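Local coordinates for siderophore enterobactin esterase (Emericella nidulans, PDB 6GUO), which hydrolyses the ester bonds of the xenosiderophore enterobactin, a step required for release of its iron inside the fungal cell, at residues A174-P179 against R204-G209; V219-F224 against I296-N301; E260-L265 against C272-K277. All blocks are in the same frame, centred on the assembly; numbering follows the deposited sequence.

Contact 1 of 3, residues A174-P179 against R204-G209; sequences ALFTKP and RRFISG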
ATOM      1  N   ALA A 174       7.460 -15.777  17.131  1.00 14.52           N
ATOM      2  CA  ALA A 174       8.539 -14.945  17.660  1.00 17.68           C
ATOM      3  C   ALA A 174       8.134 -14.323  18.995  1.00 17.62           C
ATOM      4  O   ALA A 174       8.854 -14.462  19.982  1.00 18.11           O
ATOM      5  CB  ALA A 174       8.927 -13.867  16.659  1.00 17.71           C
ATOM      6  N   LEU A 175       6.966 -13.674  19.029  1.00 17.89           N
ATOM      7  CA  LEU A 175       6.428 -13.094  20.271  1.00 18.00           C
ATOM      8  C   LEU A 175       6.354 -14.099  21.436  1.00 17.88           C
ATOM      9  O   LEU A 175       6.823 -13.810  22.539  1.00 17.65           O
ATOM     10  CB  LEU A 175       5.036 -12.484  20.026  1.00 18.17           C
ATOM     11  CG  LEU A 175       4.220 -12.021  21.238  1.00 18.69           C
ATOM     12  CD1 LEU A 175       4.962 -10.957  22.026  1.00 19.16           C
ATOM     13  CD2 LEU A 175       2.858 -11.506  20.799  1.00 19.04           C
ATOM     14  N   PHE A 176       5.777 -15.271  21.186  1.00 17.90           N
ATOM     15  CA  PHE A 176       5.477 -16.216  22.263  1.00 18.99           C
ATOM     16  C   PHE A 176       6.698 -16.972  22.779  1.00 19.55           C
ATOM     17  O   PHE A 176       6.719 -17.341  23.945  1.00 22.60           O
ATOM     18  CB  PHE A 176       4.376 -17.207  21.853  1.00 19.19           C
ATOM     19  CG  PHE A 176       3.059 -16.556  21.496  1.00 19.44           C
ATOM     20  CD1 PHE A 176       2.596 -15.424  22.177  1.00 19.87           C
ATOM     21  CD2 PHE A 176       2.267 -17.088  20.486  1.00 19.43           C
ATOM     22  CE1 PHE A 176       1.388 -14.840  21.841  1.00 19.94           C
ATOM     23  CE2 PHE A 176       1.056 -16.504  20.150  1.00 19.71           C
ATOM     24  CZ  PHE A 176       0.616 -15.379  20.827  1.00 20.02           C
ATOM     25  N   THR A 177       7.703 -17.190  21.928  1.00 15.70           N
ATOM     26  CA  THR A 177       8.903 -17.954  22.315  1.00 22.58           C
ATOM     27  C   THR A 177      10.151 -17.101  22.571  1.00 24.50           C
ATOM     28  O   THR A 177      11.028 -17.514  23.340  1.00 27.88           O
ATOM     29  CB  THR A 177       9.234 -19.036  21.269  1.00 25.39           C
ATOM     30  OG1 THR A 177       9.608 -18.428  20.032  1.00 24.65           O
ATOM     31  CG2 THR A 177       8.038 -19.955  21.047  1.00 26.33           C
ATOM     32  N   LYS A 178      10.242 -15.936  21.931  1.00 24.79           N
ATOM     33  CA  LYS A 178      11.383 -15.038  22.105  1.00 27.05           C
ATOM     34  C   LYS A 178      10.877 -13.583  22.101  1.00 24.23           C
ATOM     35  O   LYS A 178      11.195 -12.818  21.195  1.00 23.34           O
ATOM     36  CB  LYS A 178      12.425 -15.320  21.005  1.00 33.06           C
ATOM     37  CG  LYS A 178      13.850 -14.881  21.343  1.00 39.70           C
ATOM     38  CD  LYS A 178      14.902 -15.554  20.458  1.00 47.89           C
ATOM     39  CE  LYS A 178      15.056 -14.873  19.103  1.00 53.97           C
ATOM     40  NZ  LYS A 178      16.099 -15.516  18.251  1.00 57.47           N
ATOM     41  N   PRO A 179      10.080 -13.201  23.128  1.00 23.68           N
ATOM     42  CA  PRO A 179       9.389 -11.898  23.127  1.00 23.24           C
ATOM     43  C   PRO A 179      10.281 -10.651  23.044  1.00 22.77           C
ATOM     44  O   PRO A 179       9.807  -9.605  22.597  1.00 23.32           O
ATOM     45  CB  PRO A 179       8.597 -11.904  24.446  1.00 23.24           C
ATOM     46  CG  PRO A 179       9.207 -12.973  25.277  1.00 23.48           C
ATOM     47  CD  PRO A 179       9.728 -13.996  24.319  1.00 23.92           C
ATOM     48  N   ARG A 204      -0.391 -19.948  25.147  1.00 29.00           N
ATOM     49  CA  ARG A 204      -0.737 -20.258  26.542  1.00 30.93           C
ATOM     50  C   ARG A 204       0.488 -20.448  27.437  1.00 31.75           C
ATOM     51  O   ARG A 204       0.446 -20.089  28.613  1.00 30.98           O
ATOM     52  CB  ARG A 204      -1.680 -21.466  26.609  1.00 34.48           C
ATOM     53  CG  ARG A 204      -3.102 -21.092  26.211  1.00 38.36           C
ATOM     54  CD  ARG A 204      -3.878 -22.226  25.563  1.00 42.13           C
ATOM     55  NE  ARG A 204      -5.048 -21.706  24.850  1.00 45.46           N
ATOM     56  CZ  ARG A 204      -5.787 -22.389  23.971  1.00 47.12           C
ATOM     57  NH1 ARG A 204      -5.504 -23.655  23.661  1.00 47.58           N
ATOM     58  NH2 ARG A 204      -6.827 -21.793  23.390  1.00 48.60           N
ATOM     59  N   ARG A 205       1.566 -21.002  26.882  1.00 31.77           N
ATOM     60  CA  ARG A 205       2.858 -21.061  27.584  1.00 35.98           C
ATOM     61  C   ARG A 205       3.400 -19.646  27.825  1.00 34.50           C
ATOM     62  O   ARG A 205       3.911 -19.350  28.908  1.00 36.07           O
ATOM     63  CB  ARG A 205       3.869 -21.909  26.798  1.00 40.23           C
ATOM     64  CG  ARG A 205       5.261 -21.999  27.417  1.00 44.99           C
ATOM     65  CD  ARG A 205       6.092 -23.089  26.759  1.00 51.02           C
ATOM     66  NE  ARG A 205       7.494 -23.065  27.192  1.00 55.19           N
ATOM     67  CZ  ARG A 205       8.467 -22.310  26.665  1.00 57.21           C
ATOM     68  NH1 ARG A 205       8.238 -21.469  25.654  1.00 57.82           N
ATOM     69  NH2 ARG A 205       9.700 -22.398  27.164  1.00 58.20           N
ATOM     70  N   PHE A 206       3.280 -18.783  26.816  1.00 31.17           N
ATOM     71  CA  PHE A 206       3.646 -17.373  26.957  1.00 30.80           C
ATOM     72  C   PHE A 206       2.790 -16.677  28.016  1.00 30.95           C
ATOM     73  O   PHE A 206       3.316 -15.948  28.851  1.00 31.31           O
ATOM     74  CB  PHE A 206       3.538 -16.636  25.615  1.00 28.80           C
ATOM     75  CG  PHE A 206       3.690 -15.146  25.725  1.00 28.03           C
ATOM     76  CD1 PHE A 206       4.951 -14.563  25.772  1.00 28.17           C
ATOM     77  CD2 PHE A 206       2.568 -14.320  25.789  1.00 27.23           C
ATOM     78  CE1 PHE A 206       5.094 -13.185  25.877  1.00 27.64           C
ATOM     79  CE2 PHE A 206       2.704 -12.947  25.898  1.00 27.82           C
ATOM     80  CZ  PHE A 206       3.968 -12.377  25.939  1.00 27.63           C
ATOM     81  N   ILE A 207       1.477 -16.901  27.969  1.00 31.54           N
ATOM     82  CA  ILE A 207       0.554 -16.339  28.968  1.00 35.26           C
ATOM     83  C   ILE A 207       0.930 -16.786  30.392  1.00 38.81           C
ATOM     84  O   ILE A 207       0.882 -15.977  31.319  1.00 37.71           O
ATOM     85  CB  ILE A 207      -0.926 -16.670  28.629  1.00 35.79           C
ATOM     86  CG1 ILE A 207      -1.385 -15.817  27.437  1.00 34.64           C
ATOM     87  CG2 ILE A 207      -1.855 -16.418  29.818  1.00 37.58           C
ATOM     88  CD1 ILE A 207      -2.593 -16.353  26.702  1.00 34.62           C
ATOM     89  N   SER A 208       1.315 -18.053  30.547  1.00 43.08           N
ATOM     90  CA  SER A 208       1.720 -18.600  31.850  1.00 47.42           C
ATOM     91  C   SER A 208       3.065 -18.051  32.326  1.00 54.46           C
ATOM     92  O   SER A 208       3.141 -17.425  33.387  1.00 57.24           O
ATOM     93  CB  SER A 208       1.779 -20.129  31.798  1.00 48.31           C
ATOM     94  OG  SER A 208       0.495 -20.670  31.555  1.00 47.27           O
ATOM     95  N   GLY A 209       4.115 -18.292  31.542  1.00 59.15           N
ATOM     96  CA  GLY A 209       5.477 -17.880  31.896  1.00 60.41           C
ATOM     97  C   GLY A 209       5.723 -16.401  31.660  1.00 59.13           C
ATOM     98  O   GLY A 209       6.088 -15.665  32.577  1.00 55.26           O
TER
HETATM   99  O   HOH W   1       5.809 -19.983  24.324  1.00 32.57           O
HETATM  100  O   HOH W   2      10.739 -20.215  24.442  1.00 35.53           O
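Two helix C-termini of the alpha/beta-hydrolase fold, those of helices 166-177 and 199-208, meet where Phe-176 packs on Phe-206; their CA atoms are 5.2 Å apart. The two rings lie obliquely, with planes at 45° and centroids 5.5 Å apart, and the closest side-chain approach is Phe-176 CD1 to Phe-206 CG at 3.7 Å. Phe-206 reaches across because its CG stands anti to the backbone N (chi1 171°), which lays the ring against the last turn of helix 166-177 and the Pro-179 that follows it. There Phe-206 CE1 meets Pro-179 CB at 4.0 Å and CZ meets Leu-175 CD1 at 4.3 Å. The polar link is made by water beside this apolar patch: Arg-205 NH1 donates to two waters, one of which donates to Phe-176 O (2.8 Å) and the other to Thr-177 O (2.9 Å). The guanidinium thus lies, through water, near the carbonyl end of helix 166-177, where the helix dipole would probably favour a positive charge. Beyond the pair, Arg-270 forms a cation-pi contact with Phe-206 and bonds to its carbonyl O. Phe-176 also touches Leu-265 of helix 254-268, while Leu-175 rests on Pro-218, next to strand 219-225.

Contact 2 of 3, residues V219-F224 against I296-N301; sequences VLRLSF and IMFLSN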
ATOM      1  N   VAL A 219       4.648  -5.338  22.239  1.00 19.67           N
ATOM      2  CA  VAL A 219       3.432  -4.742  21.703  1.00 18.76           C
ATOM      3  C   VAL A 219       3.002  -5.629  20.544  1.00 17.84           C
ATOM      4  O   VAL A 219       3.848  -6.053  19.760  1.00 17.90           O
ATOM      5  CB  VAL A 219       3.699  -3.302  21.221  1.00 19.76           C
ATOM      6  CG1 VAL A 219       2.478  -2.718  20.519  1.00 19.66           C
ATOM      7  CG2 VAL A 219       4.114  -2.425  22.397  1.00 20.60           C
ATOM      8  N   LEU A 220       1.702  -5.918  20.451  1.00 17.39           N
ATOM      9  CA  LEU A 220       1.145  -6.724  19.351  1.00 16.01           C
ATOM     10  C   LEU A 220      -0.036  -6.015  18.690  1.00 16.31           C
ATOM     11  O   LEU A 220      -0.924  -5.513  19.378  1.00 16.57           O
ATOM     12  CB  LEU A 220       0.681  -8.094  19.860  1.00 16.67           C
ATOM     13  CG  LEU A 220      -0.062  -9.014  18.881  1.00 16.36           C
ATOM     14  CD1 LEU A 220       0.812  -9.406  17.697  1.00 16.28           C
ATOM     15  CD2 LEU A 220      -0.582 -10.250  19.593  1.00 16.72           C
ATOM     16  N   ARG A 221      -0.047  -6.007  17.357  1.00 15.86           N
ATOM     17  CA  ARG A 221      -1.223  -5.626  16.583  1.00 16.05           C
ATOM     18  C   ARG A 221      -1.654  -6.820  15.749  1.00 15.81           C
ATOM     19  O   ARG A 221      -0.886  -7.303  14.920  1.00 15.90           O
ATOM     20  CB  ARG A 221      -0.954  -4.431  15.670  1.00 16.51           C
ATOM     21  CG  ARG A 221      -2.232  -3.878  15.040  1.00 16.95           C
ATOM     22  CD  ARG A 221      -1.967  -2.625  14.227  1.00 17.55           C
ATOM     23  NE  ARG A 221      -3.201  -1.893  13.901  1.00 18.54           N
ATOM     24  CZ  ARG A 221      -3.801  -1.843  12.706  1.00 19.38           C
ATOM     25  NH1 ARG A 221      -4.916  -1.124  12.571  1.00 21.03           N
ATOM     26  NH2 ARG A 221      -3.318  -2.484  11.643  1.00 20.84           N
ATOM     27  N   LEU A 222      -2.874  -7.295  16.001  1.00 16.15           N
ATOM     28  CA  LEU A 222      -3.508  -8.341  15.203  1.00 15.12           C
ATOM     29  C   LEU A 222      -4.435  -7.693  14.198  1.00 15.08           C
ATOM     30  O   LEU A 222      -5.026  -6.654  14.479  1.00 16.03           O
ATOM     31  CB  LEU A 222      -4.327  -9.275  16.094  1.00 15.74           C
ATOM     32  CG  LEU A 222      -3.492 -10.225  16.953  1.00 16.31           C
ATOM     33  CD1 LEU A 222      -4.293 -10.715  18.143  1.00 17.38           C
ATOM     34  CD2 LEU A 222      -2.997 -11.392  16.110  1.00 16.99           C
ATOM     35  N   SER A 223      -4.579  -8.313  13.033  1.00 14.66           N
ATOM     36  CA  SER A 223      -5.552  -7.834  12.055  1.00 14.88           C
ATOM     37  C   SER A 223      -6.055  -8.943  11.152  1.00 14.70           C
ATOM     38  O   SER A 223      -5.426  -9.997  11.027  1.00 14.77           O
ATOM     39  CB  SER A 223      -4.969  -6.685  11.224  1.00 15.29           C
ATOM     40  OG  SER A 223      -3.950  -7.142  10.350  1.00 16.06           O
ATOM     41  N   PHE A 224      -7.206  -8.696  10.537  1.00 14.44           N
ATOM     42  CA  PHE A 224      -7.775  -9.610   9.558  1.00 14.79           C
ATOM     43  C   PHE A 224      -8.801  -8.866   8.720  1.00 14.47           C
ATOM     44  O   PHE A 224      -9.289  -7.809   9.121  1.00 15.25           O
ATOM     45  CB  PHE A 224      -8.408 -10.840  10.240  1.00 15.78           C
ATOM     46  CG  PHE A 224      -9.522 -10.512  11.196  1.00 15.74           C
ATOM     47  CD1 PHE A 224     -10.851 -10.498  10.768  1.00 15.92           C
ATOM     48  CD2 PHE A 224      -9.247 -10.217  12.530  1.00 11.22           C
ATOM     49  CE1 PHE A 224     -11.882 -10.200  11.653  1.00 12.96           C
ATOM     50  CE2 PHE A 224     -10.273  -9.922  13.419  1.00 14.90           C
ATOM     51  CZ  PHE A 224     -11.588  -9.909  12.981  1.00 14.24           C
ATOM     52  N   ILE A 296       2.166   0.109   9.917  1.00 16.92           N
ATOM     53  CA  ILE A 296       3.170   1.174   9.833  1.00 18.30           C
ATOM     54  C   ILE A 296       2.707   2.404  10.626  1.00 17.87           C
ATOM     55  O   ILE A 296       3.481   2.964  11.403  1.00 17.84           O
ATOM     56  CB  ILE A 296       3.496   1.570   8.360  1.00 19.68           C
ATOM     57  CG1 ILE A 296       4.121   0.399   7.570  1.00 20.44           C
ATOM     58  CG2 ILE A 296       4.437   2.770   8.291  1.00 20.23           C
ATOM     59  CD1 ILE A 296       5.493  -0.053   8.017  1.00 22.42           C
ATOM     60  N   MET A 297       1.449   2.809  10.439  1.00 18.09           N
ATOM     61  CA  MET A 297       0.886   3.946  11.182  1.00 19.22           C
ATOM     62  C   MET A 297       0.843   3.673  12.685  1.00 19.60           C
ATOM     63  O   MET A 297       1.194   4.545  13.486  1.00 20.11           O
ATOM     64  CB  MET A 297      -0.524   4.293  10.686  1.00 20.88           C
ATOM     65  CG  MET A 297      -0.620   4.782   9.249  1.00 23.53           C
ATOM     66  SD  MET A 297       0.402   6.210   8.843  1.00 28.71           S
ATOM     67  CE  MET A 297       1.922   5.441   8.312  1.00 29.06           C
ATOM     68  N   PHE A 298       0.419   2.464  13.051  1.00 19.61           N
ATOM     69  CA  PHE A 298       0.405   2.013  14.442  1.00 19.87           C
ATOM     70  C   PHE A 298       1.801   2.128  15.057  1.00 20.04           C
ATOM     71  O   PHE A 298       1.958   2.683  16.143  1.00 18.90           O
ATOM     72  CB  PHE A 298      -0.124   0.572  14.513  1.00 20.07           C
ATOM     73  CG  PHE A 298      -0.058  -0.053  15.884  1.00 19.61           C
ATOM     74  CD1 PHE A 298      -1.099   0.107  16.792  1.00 20.56           C
ATOM     75  CD2 PHE A 298       1.022  -0.850  16.243  1.00 19.37           C
ATOM     76  CE1 PHE A 298      -1.048  -0.490  18.045  1.00 20.91           C
ATOM     77  CE2 PHE A 298       1.078  -1.449  17.492  1.00 20.56           C
ATOM     78  CZ  PHE A 298       0.043  -1.275  18.394  1.00 20.40           C
ATOM     79  N   LEU A 299       2.804   1.634  14.334  1.00 20.89           N
ATOM     80  CA  LEU A 299       4.203   1.709  14.766  1.00 21.97           C
ATOM     81  C   LEU A 299       4.669   3.154  14.966  1.00 21.81           C
ATOM     82  O   LEU A 299       5.216   3.487  16.017  1.00 21.39           O
ATOM     83  CB  LEU A 299       5.102   0.982  13.759  1.00 23.50           C
ATOM     84  CG  LEU A 299       6.614   0.964  13.979  1.00 25.60           C
ATOM     85  CD1 LEU A 299       6.977   0.358  15.327  1.00 26.97           C
ATOM     86  CD2 LEU A 299       7.266   0.189  12.842  1.00 26.70           C
ATOM     87  N   SER A 300       4.417   4.008  13.975  1.00 22.14           N
ATOM     88  CA  SER A 300       4.806   5.420  14.051  1.00 22.86           C
ATOM     89  C   SER A 300       4.083   6.185  15.170  1.00 21.88           C
ATOM     90  O   SER A 300       4.660   7.098  15.754  1.00 22.26           O
ATOM     91  CB  SER A 300       4.595   6.110  12.705  1.00 23.98           C
ATOM     92  OG  SER A 300       5.412   5.516  11.707  1.00 26.36           O
ATOM     93  N   ASN A 301       2.845   5.793  15.479  1.00 21.50           N
ATOM     94  CA  ASN A 301       2.074   6.415  16.571  1.00 21.54           C
ATOM     95  C   ASN A 301       2.580   6.088  17.982  1.00 21.24           C
ATOM     96  O   ASN A 301       2.243   6.798  18.931  1.00 23.10           O
ATOM     97  CB  ASN A 301       0.587   6.046  16.472  1.00 22.32           C
ATOM     98  CG  ASN A 301      -0.087   6.646  15.249  1.00 23.48           C
ATOM     99  OD1 ASN A 301       0.381   7.634  14.674  1.00 23.31           O
ATOM    100  ND2 ASN A 301      -1.194   6.042  14.839  1.00 24.54           N
TER
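The ring of Phe-298 has the aliphatic part of Arg-221 over one face and Val-219 at its edge, in a helix-on-sheet contact of the alpha/beta-hydrolase fold. The evidence for the face contact is a CH-pi geometry: Arg-221 CD sits 4.0 Å from the ring centroid and 28° off the ring normal, and its nearest ring atom is CG at 3.6 Å. Arg-221 CB lies over the same ring nearer the rim. At the edge, Val-219 CG1 approaches Phe-298 CZ to 3.5 Å, near the ring plane. Phe-298 CG is anti to the backbone N, and the ring projects from helix 288-301 to the strand, bridging segment axes that are 10.2 Å apart and run nearly antiparallel, at 156°. Val-219 and Arg-221, two residues apart on the strand, both direct their side chains to this helix, while Leu-220 between them faces helix 254-268 on the other side of the sheet.

The guanidinium and phenyl planes are 36° apart. The arginine's charge is met on the neighbouring strand 273-279, where Glu-275 forms a salt bridge with NE and Tyr-279 OH bonds to NH2, which should hold the long arginine chain over the phenyl face. Farther round the helix, Met-297 packs on Ser-286 of the second subunit, so helix 288-301 borders the dimer interface. Arg-221 runs extended from CG to NE, past the ring in the opposite sense, with NE 4.0 Å from Phe-298 CB.

Contact 3 of 3, residues E260-L265 against C272-K277; sequences ELYSEL and CKLEVK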
ATOM      1  N   GLU A 260     -10.446 -14.230  19.387  1.00 23.07           N
ATOM      2  CA  GLU A 260     -10.258 -15.043  20.595  1.00 23.65           C
ATOM      3  C   GLU A 260      -8.836 -14.959  21.139  1.00 22.78           C
ATOM      4  O   GLU A 260      -8.650 -14.883  22.354  1.00 24.23           O
ATOM      5  CB  GLU A 260     -10.665 -16.499  20.351  1.00 26.08           C
ATOM      6  CG  GLU A 260     -12.173 -16.693  20.387  1.00 27.95           C
ATOM      7  CD  GLU A 260     -12.644 -17.934  19.659  1.00 29.76           C
ATOM      8  OE1 GLU A 260     -11.865 -18.904  19.532  1.00 30.47           O
ATOM      9  OE2 GLU A 260     -13.809 -17.938  19.205  1.00 34.49           O
ATOM     10  N   LEU A 261      -7.843 -14.959  20.249  1.00 21.63           N
ATOM     11  CA  LEU A 261      -6.446 -14.770  20.667  1.00 22.03           C
ATOM     12  C   LEU A 261      -6.248 -13.395  21.293  1.00 21.21           C
ATOM     13  O   LEU A 261      -5.598 -13.271  22.338  1.00 20.71           O
ATOM     14  CB  LEU A 261      -5.477 -14.950  19.494  1.00 22.22           C
ATOM     15  CG  LEU A 261      -3.984 -14.786  19.821  1.00 21.18           C
ATOM     16  CD1 LEU A 261      -3.539 -15.769  20.895  1.00 21.73           C
ATOM     17  CD2 LEU A 261      -3.141 -14.950  18.568  1.00 20.71           C
ATOM     18  N   TYR A 262      -6.804 -12.369  20.649  1.00 21.57           N
ATOM     19  CA  TYR A 262      -6.828 -11.019  21.217  1.00 21.75           C
ATOM     20  C   TYR A 262      -7.399 -11.023  22.636  1.00 21.84           C
ATOM     21  O   TYR A 262      -6.777 -10.488  23.561  1.00 21.53           O
ATOM     22  CB  TYR A 262      -7.634 -10.061  20.326  1.00 21.40           C
ATOM     23  CG  TYR A 262      -7.909  -8.723  20.970  1.00 21.60           C
ATOM     24  CD1 TYR A 262      -6.952  -7.713  20.960  1.00 21.89           C
ATOM     25  CD2 TYR A 262      -9.129  -8.467  21.604  1.00 22.70           C
ATOM     26  CE1 TYR A 262      -7.201  -6.484  21.551  1.00 22.63           C
ATOM     27  CE2 TYR A 262      -9.382  -7.244  22.204  1.00 23.70           C
ATOM     28  CZ  TYR A 262      -8.414  -6.256  22.175  1.00 23.39           C
ATOM     29  OH  TYR A 262      -8.657  -5.040  22.765  1.00 24.05           O
ATOM     30  N   SER A 263      -8.572 -11.636  22.796  1.00 21.68           N
ATOM     31  CA  SER A 263      -9.259 -11.688  24.093  1.00 23.73           C
ATOM     32  C   SER A 263      -8.429 -12.386  25.175  1.00 23.67           C
ATOM     33  O   SER A 263      -8.336 -11.885  26.298  1.00 22.56           O
ATOM     34  CB  SER A 263     -10.625 -12.361  23.957  1.00 25.33           C
ATOM     35  OG  SER A 263     -11.493 -11.567  23.160  1.00 27.93           O
ATOM     36  N   GLU A 264      -7.830 -13.526  24.825  1.00 24.17           N
ATOM     37  CA  GLU A 264      -6.948 -14.269  25.742  1.00 26.81           C
ATOM     38  C   GLU A 264      -5.751 -13.440  26.180  1.00 24.87           C
ATOM     39  O   GLU A 264      -5.446 -13.360  27.374  1.00 24.08           O
ATOM     40  CB  GLU A 264      -6.427 -15.570  25.108  1.00 31.90           C
ATOM     41  CG  GLU A 264      -7.345 -16.773  25.260  1.00 35.41           C
ATOM     42  CD  GLU A 264      -6.620 -18.087  25.021  1.00 37.68           C
ATOM     43  OE1 GLU A 264      -5.737 -18.437  25.830  1.00 39.88           O
ATOM     44  OE2 GLU A 264      -6.934 -18.772  24.027  1.00 42.25           O
ATOM     45  N   LEU A 265      -5.070 -12.839  25.206  1.00 22.96           N
ATOM     46  CA  LEU A 265      -3.891 -12.015  25.486  1.00 23.37           C
ATOM     47  C   LEU A 265      -4.242 -10.773  26.295  1.00 23.56           C
ATOM     48  O   LEU A 265      -3.516 -10.417  27.223  1.00 24.11           O
ATOM     49  CB  LEU A 265      -3.173 -11.625  24.193  1.00 22.12           C
ATOM     50  CG  LEU A 265      -2.505 -12.788  23.461  1.00 21.22           C
ATOM     51  CD1 LEU A 265      -2.056 -12.334  22.081  1.00 21.47           C
ATOM     52  CD2 LEU A 265      -1.327 -13.345  24.254  1.00 21.13           C
ATOM     53  N   CYS A 272       2.253  -4.946  26.788  1.00 33.45           N
ATOM     54  CA  CYS A 272       2.310  -3.511  27.088  1.00 36.27           C
ATOM     55  C   CYS A 272       1.205  -2.755  26.352  1.00 32.67           C
ATOM     56  O   CYS A 272       0.568  -1.856  26.908  1.00 32.13           O
ATOM     57  CB  CYS A 272       3.684  -2.957  26.683  1.00 42.32           C
ATOM     58  SG  CYS A 272       3.849  -1.161  26.718  1.00 51.16           S
ATOM     59  N   LYS A 273       1.010  -3.119  25.088  1.00 30.03           N
ATOM     60  CA  LYS A 273      -0.091  -2.611  24.286  1.00 28.81           C
ATOM     61  C   LYS A 273      -0.543  -3.705  23.329  1.00 24.34           C
ATOM     62  O   LYS A 273       0.281  -4.443  22.784  1.00 21.46           O
ATOM     63  CB  LYS A 273       0.323  -1.365  23.505  1.00 33.32           C
ATOM     64  CG  LYS A 273      -0.865  -0.615  22.927  1.00 38.19           C
ATOM     65  CD  LYS A 273      -0.461   0.514  22.002  1.00 44.14           C
ATOM     66  CE  LYS A 273      -1.700   1.241  21.504  1.00 48.74           C
ATOM     67  NZ  LYS A 273      -1.376   2.342  20.558  1.00 53.30           N
ATOM     68  N   LEU A 274      -1.852  -3.790  23.129  1.00 21.82           N
ATOM     69  CA  LEU A 274      -2.459  -4.833  22.322  1.00 20.60           C
ATOM     70  C   LEU A 274      -3.643  -4.242  21.559  1.00 19.49           C
ATOM     71  O   LEU A 274      -4.443  -3.512  22.129  1.00 20.78           O
ATOM     72  CB  LEU A 274      -2.899  -5.980  23.227  1.00 21.41           C
ATOM     73  CG  LEU A 274      -3.711  -7.123  22.625  1.00 21.97           C
ATOM     74  CD1 LEU A 274      -2.950  -7.832  21.518  1.00 22.46           C
ATOM     75  CD2 LEU A 274      -4.121  -8.095  23.720  1.00 22.33           C
ATOM     76  N   GLU A 275      -3.734  -4.552  20.270  1.00 18.56           N
ATOM     77  CA  GLU A 275      -4.783  -4.017  19.411  1.00 19.27           C
ATOM     78  C   GLU A 275      -5.169  -5.072  18.385  1.00 18.66           C
ATOM     79  O   GLU A 275      -4.316  -5.815  17.904  1.00 19.48           O
ATOM     80  CB  GLU A 275      -4.281  -2.738  18.723  1.00 21.79           C
ATOM     81  CG  GLU A 275      -5.197  -2.147  17.655  1.00 23.48           C
ATOM     82  CD  GLU A 275      -4.779  -0.744  17.238  1.00 25.06           C
ATOM     83  OE1 GLU A 275      -4.793   0.171  18.089  1.00 29.67           O
ATOM     84  OE2 GLU A 275      -4.439  -0.545  16.058  1.00 24.83           O
ATOM     85  N   VAL A 276      -6.461  -5.141  18.078  1.00 17.95           N
ATOM     86  CA  VAL A 276      -6.971  -5.965  16.988  1.00 17.95           C
ATOM     87  C   VAL A 276      -7.797  -5.067  16.073  1.00 18.05           C
ATOM     88  O   VAL A 276      -8.540  -4.203  16.552  1.00 18.57           O
ATOM     89  CB  VAL A 276      -7.787  -7.191  17.484  1.00 19.45           C
ATOM     90  CG1 VAL A 276      -9.039  -6.783  18.253  1.00 21.05           C
ATOM     91  CG2 VAL A 276      -8.149  -8.106  16.314  1.00 19.17           C
ATOM     92  N   LYS A 277      -7.654  -5.270  14.766  1.00 17.62           N
ATOM     93  CA  LYS A 277      -8.393  -4.499  13.763  1.00 18.03           C
ATOM     94  C   LYS A 277      -8.995  -5.443  12.728  1.00 18.09           C
ATOM     95  O   LYS A 277      -8.278  -6.226  12.101  1.00 17.22           O
ATOM     96  CB  LYS A 277      -7.465  -3.481  13.084  1.00 19.30           C
ATOM     97  CG  LYS A 277      -8.060  -2.713  11.904  1.00 21.03           C
ATOM     98  CD  LYS A 277      -9.235  -1.832  12.299  1.00 23.29           C
ATOM     99  CE  LYS A 277      -9.964  -1.280  11.077  1.00 26.16           C
ATOM    100  NZ  LYS A 277      -9.329  -0.065  10.507  1.00 28.07           N
TER
HETATM  101  O   HOH W   3      -8.097  -3.413  19.836  1.00 25.02           O
HETATM  102  O   HOH W   4      -6.455  -3.828  23.889  1.00 42.09           O
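Val-276 CG1 sits squarely over one face of the Tyr-262 ring, 3.5 Å from the centroid and only 12° off the ring normal, a well-formed CH-pi contact. That methyl occupies the crowded position between the backbone N and the carbonyl carbon (chi1 63°), which directs it at the ring. Leu-274, two residues earlier on the strand, meets the ring obliquely, its CG 3.7 Å from Tyr-262 CD1. One branch of the same leucine, CD2, reaches beyond the ring to the helix itself, touching Tyr-262 O at 3.6 Å and Leu-265 CB at 3.7 Å.

At the far end of the ring the phenol is tied to the strand through water. A water that donates to Leu-274 O lies 2.8 Å from Tyr-262 OH; a second one, accepting from Val-276 N, makes a weak bond to the hydroxyl. Both link the phenol to backbone atoms at the outermost strand of the chain's sheet.

In the next shell, Leu-265 and Leu-274 both touch Leu-220 of the adjoining strand 219-225, and Leu-261 packs on Leu-200 and Ala-203 of helix 199-208. The helix and strand segments run nearly antiparallel, at 161°, with axes 9.0 Å apart at closest approach, and a short connection joins them. This is the alpha-to-beta half of a right-handed beta-alpha-beta crossover, strand 219-225 to parallel strand 273-279, at the sheet margin of an alpha/beta-hydrolase.

Along the chain contact 1 comes first and is complete before strand 219-225 opens contact 2, while contact 3 falls entirely between the two segments of contact 2. Contacts 2 and 3 have centres about 11 Å apart and share one sheet through neighbouring parallel strands 219-225 and 273-279: helix 288-301 covers one face, helix 254-268 the other. Contact 1 lies about 14 Å, centre to centre, from contact 3 and about 19 Å from contact 2. It joins contact 3 through the salt bridge Arg-204 NH2 to Glu-264 OE2 (3.1 Å). Contacts 2 and 3 thus pack a helix on each face of the two strands at this edge of the sheet, and contact 1 joins two helices beside them.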